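Putative pyrazinamidase/nicotinamidase (PDB 3S2S) probably hydrolyses nicotinamide and its analogue pyrazinamide, as a zinc-binding member of the isochorismatase family of hydrolases. Local coordinates at residues A38-D43 with Y81-I86; V160-V165 with Y183-V188. One frame throughout, in Å; residues are numbered along the deposited sequence.

Interaction 1. Residues A38-D43 with Y81-I86; sequences ALISID and YIFFTI. With CAD (cacodylic acid), chain F.
Leu39 N and Tyr81 O, 2.8 Å apart, begin a ladder of five backbone hydrogen bonds that pairs two strands, 38-42 and 81-86, in the parallel sheet of the isochorismatase-family alpha/beta fold. Ser41 N to Phe83 O gives the straightest rung (180° at the hydrogen), and Asp43 N to Thr85 O the longest, at 3.2 Å. On the face bearing Ala38, Ile40 and Ile42, Ala38 CB and Ile40 CD1 both come obliquely onto Phe83 CD2, while Ile40 CG2 lies 3.6 Å from Thr85 OG1. That hydroxyl has no polar partner in the model, although the contact buries it. On the other face, Ser41 CB and OG both sit 3.5 Å from Phe84 CD1, OG being placed there by a chi1 of -173° that sets it anti to the backbone N.

Farther out, Phe83 stacks on Phe133 and Phe84 meets Tyr123 edge-to-face, whereas Ile42 packs against helix 167-180. Past the strand end, Asp43 lines the cacodylic acid pocket beside the zinc site: OD1 accepts a hydrogen bond from N of Asp87, a zinc ligand, and OD2 forms a salt bridge with Lys137. Asp43 OD2 also lies 3.1 Å from methyl carbon C1 of the cacodylic acid.

Interaction 2. Residues V160-V165 with Y183-V188; sequences VVLTGV and YQIEVV. With CAD (cacodylic acid), chain F.
Strands 160-163 and 184-188 run parallel at 29°, their axes 4.6 Å apart at the closest, with Val160 opposite Ile185, Val161 opposite Glu186 and Leu162 opposite Val187. Val160 is gripped through both its backbone polar atoms: its N donates to Gln184 O and its O accepts from Glu186 N, each at 2.9 Å. Leu162 N to Glu186 O follows at 2.8 Å, but Val188 N to Leu162 O is weak at 3.3 Å. The strands are separating there, as the CA distance of 6.1 Å between Thr163 and Val188 confirms.

Leu162 reaches Ile185 CG2 with its CD1 branch, on the face where Val160 CG1 also touches Tyr183 CD1, the latter two side chains crossing at about a right angle. This is the strand pair of a beta-alpha-beta unit whose helix, 167-180, covers Val160 and Leu162 with Ala178, Thr174 and Ala175. On the opposite face Val161 divides its branches: CG1, anti to the backbone N (chi1 -176°), meets Val188 CG2 at 3.6 Å, and CG2 touches Glu186 OE1, the side chains of Val161 and Glu186 crossing at a slant. The Glu186 chain is extended beyond CG, and OE1 makes a salt bridge with Lys37. Thr163 and Val188 lie side by side, their CG2 methyls in contact. After the corner at Gly164, Val165 O comes within 3.3 Å of C1 of the cacodylic acid.

From the N terminus, strand 37-42 comes first; interaction 1 closes the largely helical loop of 37 residues that brings strand 81-87 back beside it. Interaction 2 opens only later in the chain and closes a shorter loop of 17 residues, mostly helix 167-180. The two closures are therefore in series, neither nested nor crossed. They share one parallel sheet, in which strands 37-42 and 159-165 are direct neighbours: Ala38 O to Val161 N and Ile40 N to Val161 O are probable hydrogen bonds, both 2.8 Å. Segments 38-43 and 160-165 both reach the cacodylic acid at their C-terminal ends, where Val165 CG2 packs on Asp43 O.

Interaction 1. Residues A38-D43 with Y81-I86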
# COMPACT_ATOMS: atom_id res chain seq x y z
N ALA A 38 -17.98 -9.62 -3.37
CA ALA A 38 -17.19 -10.10 -4.50
C ALA A 38 -16.67 -11.47 -4.23
O ALA A 38 -16.15 -11.74 -3.16
CB ALA A 38 -16.00 -9.17 -4.75
N LEU A 39 -16.81 -12.34 -5.23
CA LEU A 39 -16.27 -13.68 -5.14
C LEU A 39 -14.91 -13.69 -5.83
O LEU A 39 -14.78 -13.23 -6.96
CB LEU A 39 -17.24 -14.71 -5.74
CG LEU A 39 -16.70 -16.14 -5.58
CD1 LEU A 39 -17.81 -17.11 -5.18
CD2 LEU A 39 -15.89 -16.61 -6.79
N ILE A 40 -13.88 -14.18 -5.12
CA ILE A 40 -12.52 -14.23 -5.68
C ILE A 40 -12.24 -15.67 -6.06
O ILE A 40 -12.39 -16.55 -5.23
CB ILE A 40 -11.45 -13.73 -4.67
CG1 ILE A 40 -11.89 -12.44 -3.95
CG2 ILE A 40 -10.11 -13.47 -5.39
CD1 ILE A 40 -12.28 -11.30 -4.89
N SER A 41 -11.88 -15.91 -7.33
CA SER A 41 -11.61 -17.26 -7.84
C SER A 41 -10.11 -17.40 -8.02
O SER A 41 -9.53 -16.85 -8.97
CB SER A 41 -12.34 -17.51 -9.17
OG SER A 41 -12.20 -18.87 -9.58
N ILE A 42 -9.48 -18.10 -7.08
CA ILE A 42 -8.02 -18.03 -7.00
C ILE A 42 -7.34 -19.25 -7.62
O ILE A 42 -7.45 -20.36 -7.11
CB ILE A 42 -7.56 -17.89 -5.55
CG1 ILE A 42 -8.27 -16.70 -4.88
CG2 ILE A 42 -6.02 -17.74 -5.44
CD1 ILE A 42 -8.00 -16.62 -3.40
N ASP A 43 -6.67 -19.03 -8.75
CA ASP A 43 -5.74 -20.02 -9.35
C ASP A 43 -6.30 -21.39 -9.64
O ASP A 43 -5.56 -22.37 -9.57
CB ASP A 43 -4.49 -20.19 -8.47
CG ASP A 43 -3.53 -19.01 -8.60
OD1 ASP A 43 -3.48 -18.44 -9.69
OD2 ASP A 43 -2.81 -18.72 -7.62
N TYR A 81 -19.88 -9.48 -7.75
CA TYR A 81 -18.79 -9.34 -8.72
C TYR A 81 -17.93 -10.59 -8.64
O TYR A 81 -17.77 -11.17 -7.56
CB TYR A 81 -17.96 -8.11 -8.36
CG TYR A 81 -18.83 -6.86 -8.36
CD1 TYR A 81 -19.18 -6.24 -9.56
CD2 TYR A 81 -19.31 -6.32 -7.18
CE1 TYR A 81 -19.98 -5.12 -9.58
CE2 TYR A 81 -20.11 -5.18 -7.18
CZ TYR A 81 -20.43 -4.60 -8.39
OH TYR A 81 -21.22 -3.48 -8.40
N ILE A 82 -17.36 -10.99 -9.78
CA ILE A 82 -16.54 -12.20 -9.82
C ILE A 82 -15.16 -11.85 -10.34
O ILE A 82 -15.04 -11.26 -11.41
CB ILE A 82 -17.12 -13.24 -10.81
CG1 ILE A 82 -18.62 -13.49 -10.57
CG2 ILE A 82 -16.29 -14.54 -10.79
CD1 ILE A 82 -18.97 -14.11 -9.21
N PHE A 83 -14.12 -12.18 -9.57
CA PHE A 83 -12.74 -11.85 -9.96
C PHE A 83 -11.90 -13.12 -10.07
O PHE A 83 -11.65 -13.78 -9.06
CB PHE A 83 -12.08 -10.94 -8.92
CG PHE A 83 -12.66 -9.55 -8.88
CD1 PHE A 83 -12.04 -8.52 -9.58
CD2 PHE A 83 -13.82 -9.28 -8.15
CE1 PHE A 83 -12.56 -7.22 -9.57
CE2 PHE A 83 -14.34 -7.97 -8.13
CZ PHE A 83 -13.72 -6.96 -8.83
N PHE A 84 -11.49 -13.46 -11.29
CA PHE A 84 -10.53 -14.55 -11.50
C PHE A 84 -9.13 -13.98 -11.32
O PHE A 84 -8.70 -13.13 -12.10
CB PHE A 84 -10.70 -15.18 -12.88
CG PHE A 84 -12.01 -15.92 -13.03
CD1 PHE A 84 -12.10 -17.24 -12.66
CD2 PHE A 84 -13.14 -15.27 -13.49
CE1 PHE A 84 -13.29 -17.92 -12.76
CE2 PHE A 84 -14.36 -15.94 -13.59
CZ PHE A 84 -14.42 -17.29 -13.23
N THR A 85 -8.42 -14.44 -10.29
CA THR A 85 -7.11 -13.86 -9.98
C THR A 85 -6.11 -14.98 -10.16
O THR A 85 -6.08 -15.95 -9.39
CB THR A 85 -7.10 -13.27 -8.56
OG1 THR A 85 -7.36 -14.30 -7.60
CG2 THR A 85 -8.16 -12.18 -8.46
N ILE A 86 -5.33 -14.86 -11.23
CA ILE A 86 -4.65 -16.02 -11.79
C ILE A 86 -3.17 -15.77 -12.00
O ILE A 86 -2.77 -14.87 -12.74
CB ILE A 86 -5.24 -16.37 -13.18
CG1 ILE A 86 -6.77 -16.49 -13.11
CG2 ILE A 86 -4.58 -17.63 -13.76
CD1 ILE A 86 -7.30 -17.67 -12.26
AS CAD F . -1.05 -20.92 -4.90
C1 CAD F . -2.08 -21.48 -6.46
C2 CAD F . 0.87 -21.36 -5.13
O1 CAD F . -1.69 -21.41 -3.48

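Interaction 2. Residues V160-V165 with Y183-V188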
# COMPACT_ATOMS: atom_id res chain seq x y z
N VAL A 160 -15.36 -10.10 0.83
CA VAL A 160 -14.86 -11.00 -0.20
C VAL A 160 -15.15 -12.45 0.17
O VAL A 160 -15.02 -12.82 1.33
CB VAL A 160 -13.36 -10.81 -0.50
CG1 VAL A 160 -13.12 -9.39 -1.11
CG2 VAL A 160 -12.49 -10.98 0.77
N VAL A 161 -15.53 -13.22 -0.84
CA VAL A 161 -15.80 -14.65 -0.72
C VAL A 161 -14.67 -15.37 -1.42
O VAL A 161 -14.52 -15.23 -2.63
CB VAL A 161 -17.14 -15.00 -1.33
CG1 VAL A 161 -17.45 -16.48 -1.12
CG2 VAL A 161 -18.24 -14.13 -0.70
N LEU A 162 -13.87 -16.12 -0.67
CA LEU A 162 -12.67 -16.73 -1.25
C LEU A 162 -12.90 -18.17 -1.67
O LEU A 162 -13.48 -18.95 -0.92
CB LEU A 162 -11.51 -16.68 -0.25
CG LEU A 162 -11.22 -15.27 0.29
CD1 LEU A 162 -10.02 -15.37 1.22
CD2 LEU A 162 -10.94 -14.29 -0.86
N THR A 163 -12.47 -18.50 -2.89
CA THR A 163 -12.53 -19.86 -3.40
C THR A 163 -11.24 -20.13 -4.15
O THR A 163 -10.56 -19.19 -4.56
CB THR A 163 -13.68 -20.03 -4.44
OG1 THR A 163 -13.42 -19.22 -5.61
CG2 THR A 163 -15.04 -19.65 -3.84
N GLY A 164 -10.91 -21.40 -4.36
CA GLY A 164 -9.77 -21.74 -5.19
C GLY A 164 -8.69 -22.49 -4.43
O GLY A 164 -8.97 -23.14 -3.43
N VAL A 165 -7.44 -22.37 -4.89
CA VAL A 165 -6.31 -23.16 -4.38
C VAL A 165 -5.07 -22.26 -4.28
O VAL A 165 -5.03 -21.22 -4.92
CB VAL A 165 -6.01 -24.39 -5.31
CG1 VAL A 165 -7.20 -25.35 -5.35
CG2 VAL A 165 -5.68 -23.91 -6.71
N TYR A 183 -11.53 -5.81 4.77
CA TYR A 183 -12.65 -6.58 4.23
C TYR A 183 -13.20 -7.60 5.21
O TYR A 183 -12.44 -8.22 5.95
CB TYR A 183 -12.25 -7.32 2.92
CG TYR A 183 -12.02 -6.35 1.80
CD1 TYR A 183 -13.09 -5.85 1.06
CD2 TYR A 183 -10.74 -5.91 1.48
CE1 TYR A 183 -12.89 -4.92 0.04
CE2 TYR A 183 -10.51 -4.98 0.46
CZ TYR A 183 -11.60 -4.49 -0.24
OH TYR A 183 -11.40 -3.55 -1.24
N GLN A 184 -14.51 -7.78 5.20
CA GLN A 184 -15.09 -9.00 5.77
C GLN A 184 -14.75 -10.15 4.83
O GLN A 184 -14.67 -9.96 3.62
CB GLN A 184 -16.61 -8.89 5.90
CG GLN A 184 -17.06 -7.70 6.71
CD GLN A 184 -16.42 -7.67 8.06
OE1 GLN A 184 -16.45 -8.66 8.81
NE2 GLN A 184 -15.82 -6.53 8.40
N ILE A 185 -14.53 -11.33 5.40
CA ILE A 185 -14.05 -12.47 4.62
C ILE A 185 -14.94 -13.67 4.85
O ILE A 185 -15.27 -14.00 5.99
CB ILE A 185 -12.63 -12.87 5.04
CG1 ILE A 185 -11.69 -11.67 4.94
CG2 ILE A 185 -12.13 -14.05 4.22
CD1 ILE A 185 -10.35 -11.89 5.63
N GLU A 186 -15.37 -14.30 3.75
CA GLU A 186 -16.02 -15.60 3.81
C GLU A 186 -15.13 -16.56 3.04
O GLU A 186 -14.49 -16.18 2.06
CB GLU A 186 -17.42 -15.52 3.18
CG GLU A 186 -18.32 -14.53 3.89
CD GLU A 186 -19.74 -14.48 3.32
OE1 GLU A 186 -19.91 -14.74 2.11
OE2 GLU A 186 -20.69 -14.19 4.08
N VAL A 187 -15.07 -17.80 3.51
CA VAL A 187 -14.35 -18.83 2.77
C VAL A 187 -15.31 -19.98 2.55
O VAL A 187 -15.94 -20.46 3.50
CB VAL A 187 -13.14 -19.34 3.55
CG1 VAL A 187 -12.41 -20.42 2.74
CG2 VAL A 187 -12.20 -18.19 3.88
N VAL A 188 -15.44 -20.45 1.32
CA VAL A 188 -16.38 -21.52 1.05
C VAL A 188 -15.63 -22.84 1.18
O VAL A 188 -14.80 -23.16 0.34
CB VAL A 188 -16.96 -21.39 -0.38
CG1 VAL A 188 -17.96 -22.54 -0.68
CG2 VAL A 188 -17.60 -20.01 -0.56
AS CAD F . -1.05 -20.92 -4.90
C1 CAD F . -2.08 -21.48 -6.46
C2 CAD F . 0.87 -21.36 -5.13
O1 CAD F . -1.69 -21.41 -3.48